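Local coordinates for protein BexL (Amycolatopsis orientalis, PDB 4XRW) that probably cyclises and aromatises the nascent polyketide chain, as a di-domain aromatase/cyclase of a type II polyketide synthase in the BE-7585A biosynthetic pathway, at residues A[213-225]-A[231-243]. Sequence-based numbering, arbitrary orientation.
Sequences PSPGLQVLRMDTR and VHTTESVRVCFPH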
# COMPACT_ATOMS: atom_id res chain seq x y z
N PRO A 213 -1.89 3.49 17.29
CA PRO A 213 -0.66 3.79 18.04
C PRO A 213 -0.28 5.27 17.98
O PRO A 213 0.12 5.84 18.99
CB PRO A 213 0.39 2.92 17.34
CG PRO A 213 -0.10 2.78 15.94
CD PRO A 213 -1.59 2.65 16.10
N SER A 214 -0.46 5.88 16.82
CA SER A 214 -0.22 7.31 16.65
C SER A 214 -1.34 7.89 15.79
O SER A 214 -1.93 7.16 15.01
CB SER A 214 1.14 7.56 16.02
OG SER A 214 1.34 6.74 14.88
N PRO A 215 -1.61 9.20 15.92
CA PRO A 215 -2.82 9.80 15.33
C PRO A 215 -2.89 9.60 13.83
O PRO A 215 -1.95 9.94 13.14
CB PRO A 215 -2.68 11.30 15.65
CG PRO A 215 -1.62 11.39 16.70
CD PRO A 215 -0.70 10.22 16.45
N GLY A 216 -3.98 9.01 13.32
CA GLY A 216 -4.10 8.87 11.88
C GLY A 216 -3.39 7.67 11.26
O GLY A 216 -3.33 7.53 10.04
N LEU A 217 -2.83 6.81 12.09
CA LEU A 217 -2.26 5.56 11.63
C LEU A 217 -2.96 4.45 12.39
O LEU A 217 -2.84 4.38 13.61
CB LEU A 217 -0.75 5.54 11.86
CG LEU A 217 0.03 4.37 11.27
CD1 LEU A 217 -0.26 4.12 9.83
CD2 LEU A 217 1.55 4.66 11.43
N GLN A 218 -3.70 3.60 11.69
CA GLN A 218 -4.55 2.60 12.32
C GLN A 218 -4.18 1.18 11.88
O GLN A 218 -3.85 0.98 10.69
CB GLN A 218 -6.00 2.86 11.95
CG GLN A 218 -6.58 4.17 12.39
CD GLN A 218 -8.01 4.35 11.93
OE1 GLN A 218 -8.40 3.84 10.89
NE2 GLN A 218 -8.79 5.07 12.72
N VAL A 219 -4.26 0.22 12.82
CA VAL A 219 -4.22 -1.18 12.50
C VAL A 219 -5.63 -1.68 12.80
O VAL A 219 -6.07 -1.69 13.94
CB VAL A 219 -3.15 -1.95 13.29
CG1 VAL A 219 -3.19 -3.41 12.92
CG2 VAL A 219 -1.79 -1.34 13.01
N LEU A 220 -6.34 -2.00 11.74
CA LEU A 220 -7.77 -2.36 11.86
C LEU A 220 -7.89 -3.85 11.67
O LEU A 220 -7.62 -4.36 10.60
CB LEU A 220 -8.59 -1.59 10.85
CG LEU A 220 -10.07 -1.95 10.75
CD1 LEU A 220 -10.74 -1.78 12.11
CD2 LEU A 220 -10.69 -1.03 9.68
N ARG A 221 -8.24 -4.54 12.75
CA ARG A 221 -8.58 -5.92 12.68
C ARG A 221 -10.06 -6.06 12.90
O ARG A 221 -10.61 -5.46 13.84
CB ARG A 221 -7.81 -6.74 13.69
CG ARG A 221 -6.34 -6.71 13.43
CD ARG A 221 -5.59 -7.46 14.54
NE ARG A 221 -5.88 -8.90 14.54
CZ ARG A 221 -5.17 -9.82 13.87
NH1 ARG A 221 -4.13 -9.47 13.13
NH2 ARG A 221 -5.50 -11.09 13.94
N MET A 222 -10.71 -6.80 12.02
CA MET A 222 -12.16 -6.97 12.20
C MET A 222 -12.66 -8.32 11.79
O MET A 222 -12.07 -9.00 10.97
CB MET A 222 -12.91 -5.88 11.47
CG MET A 222 -12.65 -5.74 10.05
SD MET A 222 -13.46 -4.20 9.50
CE MET A 222 -14.71 -4.87 8.41
N ASP A 223 -13.73 -8.72 12.48
CA ASP A 223 -14.45 -9.95 12.24
C ASP A 223 -15.68 -9.68 11.42
O ASP A 223 -16.50 -8.80 11.77
CB ASP A 223 -14.89 -10.57 13.56
CG ASP A 223 -13.77 -11.27 14.28
OD1 ASP A 223 -12.59 -11.21 13.84
OD2 ASP A 223 -14.09 -11.88 15.31
N THR A 224 -15.81 -10.40 10.32
CA THR A 224 -16.93 -10.21 9.42
C THR A 224 -17.59 -11.53 9.08
O THR A 224 -16.97 -12.58 9.21
CB THR A 224 -16.51 -9.56 8.13
OG1 THR A 224 -15.45 -10.34 7.56
CG2 THR A 224 -16.02 -8.17 8.39
N ARG A 225 -18.84 -11.46 8.64
CA ARG A 225 -19.50 -12.62 8.05
C ARG A 225 -19.81 -12.32 6.61
O ARG A 225 -20.42 -11.30 6.32
CB ARG A 225 -20.78 -12.97 8.80
CG ARG A 225 -21.50 -14.15 8.14
CD ARG A 225 -22.87 -14.41 8.72
NE ARG A 225 -22.84 -15.44 9.74
CZ ARG A 225 -23.24 -15.28 11.00
NH1 ARG A 225 -23.71 -14.11 11.43
NH2 ARG A 225 -23.19 -16.31 11.84
N VAL A 231 -16.88 -16.94 7.66
CA VAL A 231 -16.52 -15.84 8.53
C VAL A 231 -15.01 -15.58 8.47
O VAL A 231 -14.22 -16.47 8.13
CB VAL A 231 -16.97 -16.09 9.99
CG1 VAL A 231 -18.48 -16.15 10.08
CG2 VAL A 231 -16.34 -17.37 10.55
N HIS A 232 -14.63 -14.35 8.77
CA HIS A 232 -13.26 -13.91 8.58
C HIS A 232 -12.77 -13.00 9.68
O HIS A 232 -13.54 -12.33 10.36
CB HIS A 232 -13.15 -13.20 7.25
CG HIS A 232 -13.54 -14.05 6.09
ND1 HIS A 232 -14.75 -13.92 5.44
CD2 HIS A 232 -12.90 -15.09 5.49
CE1 HIS A 232 -14.83 -14.81 4.48
NE2 HIS A 232 -13.73 -15.54 4.49
N THR A 233 -11.45 -13.02 9.87
CA THR A 233 -10.75 -12.08 10.72
C THR A 233 -9.62 -11.50 9.86
O THR A 233 -8.77 -12.24 9.40
CB THR A 233 -10.20 -12.70 12.00
OG1 THR A 233 -11.27 -13.30 12.75
CG2 THR A 233 -9.54 -11.65 12.85
N THR A 234 -9.66 -10.20 9.63
CA THR A 234 -8.86 -9.54 8.62
C THR A 234 -8.20 -8.29 9.17
O THR A 234 -8.85 -7.53 9.89
CB THR A 234 -9.74 -9.13 7.41
OG1 THR A 234 -10.53 -10.27 7.02
CG2 THR A 234 -8.87 -8.71 6.26
N GLU A 235 -6.94 -8.06 8.81
CA GLU A 235 -6.21 -6.87 9.24
C GLU A 235 -5.89 -6.02 8.03
O GLU A 235 -5.50 -6.54 6.99
CB GLU A 235 -4.93 -7.26 9.96
CG GLU A 235 -4.08 -6.09 10.46
CD GLU A 235 -2.75 -6.55 11.05
OE1 GLU A 235 -2.76 -7.06 12.20
OE2 GLU A 235 -1.70 -6.40 10.34
N SER A 236 -6.05 -4.72 8.19
CA SER A 236 -5.50 -3.73 7.28
C SER A 236 -4.82 -2.61 8.06
O SER A 236 -5.13 -2.39 9.24
CB SER A 236 -6.59 -3.16 6.39
OG SER A 236 -7.55 -2.51 7.22
N VAL A 237 -3.93 -1.90 7.39
CA VAL A 237 -3.31 -0.72 7.97
C VAL A 237 -3.84 0.49 7.19
O VAL A 237 -3.88 0.45 5.95
CB VAL A 237 -1.77 -0.80 7.91
CG1 VAL A 237 -1.15 0.53 8.30
CG2 VAL A 237 -1.28 -1.93 8.81
N ARG A 238 -4.34 1.49 7.90
CA ARG A 238 -4.94 2.66 7.28
C ARG A 238 -4.21 3.94 7.69
O ARG A 238 -3.74 4.09 8.82
CB ARG A 238 -6.44 2.77 7.68
CG ARG A 238 -7.15 1.46 7.64
CD ARG A 238 -8.69 1.62 7.47
NE ARG A 238 -9.23 2.43 8.56
CZ ARG A 238 -10.51 2.81 8.65
NH1 ARG A 238 -11.37 2.46 7.73
NH2 ARG A 238 -10.91 3.53 9.68
N VAL A 239 -4.13 4.84 6.74
CA VAL A 239 -3.62 6.16 6.94
C VAL A 239 -4.76 7.18 6.70
O VAL A 239 -5.32 7.25 5.59
CB VAL A 239 -2.45 6.47 6.00
CG1 VAL A 239 -1.84 7.77 6.38
CG2 VAL A 239 -1.38 5.33 6.03
N CYS A 240 -5.04 7.97 7.73
CA CYS A 240 -6.21 8.84 7.77
C CYS A 240 -5.81 10.33 7.70
O CYS A 240 -4.97 10.81 8.46
CB CYS A 240 -6.99 8.53 9.05
SG CYS A 240 -7.33 6.76 9.22
N PHE A 241 -6.46 11.05 6.79
CA PHE A 241 -6.21 12.48 6.53
C PHE A 241 -7.55 13.23 6.71
O PHE A 241 -8.37 13.21 5.81
CB PHE A 241 -5.69 12.67 5.13
CG PHE A 241 -4.37 11.97 4.86
CD1 PHE A 241 -3.16 12.60 5.13
CD2 PHE A 241 -4.34 10.69 4.36
CE1 PHE A 241 -1.94 11.97 4.89
CE2 PHE A 241 -3.11 10.05 4.11
CZ PHE A 241 -1.92 10.70 4.38
N PRO A 242 -7.77 13.83 7.88
CA PRO A 242 -9.02 14.54 8.18
C PRO A 242 -9.23 15.68 7.22
O PRO A 242 -8.26 16.40 7.05
CB PRO A 242 -8.80 15.08 9.58
CG PRO A 242 -7.74 14.27 10.16
CD PRO A 242 -6.89 13.76 9.05
N HIS A 243 -10.38 15.85 6.55
CA HIS A 243 -11.51 14.95 6.56
C HIS A 243 -11.79 14.51 5.15
O HIS A 243 -12.94 14.42 4.74
CB HIS A 243 -12.75 15.64 7.14
CG HIS A 243 -12.59 16.04 8.57
ND1 HIS A 243 -12.30 17.33 8.95
CD2 HIS A 243 -12.61 15.31 9.70
CE1 HIS A 243 -12.18 17.38 10.27
NE2 HIS A 243 -12.36 16.16 10.75
O HOH W 1 -9.32 -4.96 8.03
O HOH W 2 -12.86 -9.67 8.32
O HOH W 3 -16.31 -11.23 5.35
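Gln218 OE1 takes two hydrogen bonds from Arg238, one from NE and one from NH2, each 2.8 Å long. NE stands almost in line with the C=O and NH2 on a lone pair; both bonds are bent (145° at the hydrogen), as sharing one oxygen requires, and amide and guanidinium are almost coplanar (3° apart). Leu220 CD2 lies over one guanidinium face, 3.9 Å from Arg238 NE, while Cys240 SG lies over one face of the amide, 3.5 Å from Gln218 OE1. Helix 185-193 adds the carbonyls of Val192, to Arg238 NH2, and Asp193, to Gln218 NE2, which Glu212 also holds. The antiparallel ladder runs from Leu217-Val239 to Arg225-Val231, between strands 205-212 and 245-250 of the second helix-grip domain. On the other face Leu217 CD1 meets Val237 CG1 at 4.0 Å. Glu235 runs extended, CG anti to N, while Arg221 bends at chi3 (66°), bringing NH1 over the carboxylate plane into a salt bridge with Glu235 OE1 (2.9 Å); Glu235 OE2 bonds to Thr251. Farther out, Thr233 OG1 donates to Asp223 OD1 over 2.7 Å, and one water links Met222 O with the hydroxyls of Thr224 and Thr234. A buried arginine-amide network, fixing the guanidinium's orientation, thus gives way to a more exposed salt bridge and water-bridged hydroxyls.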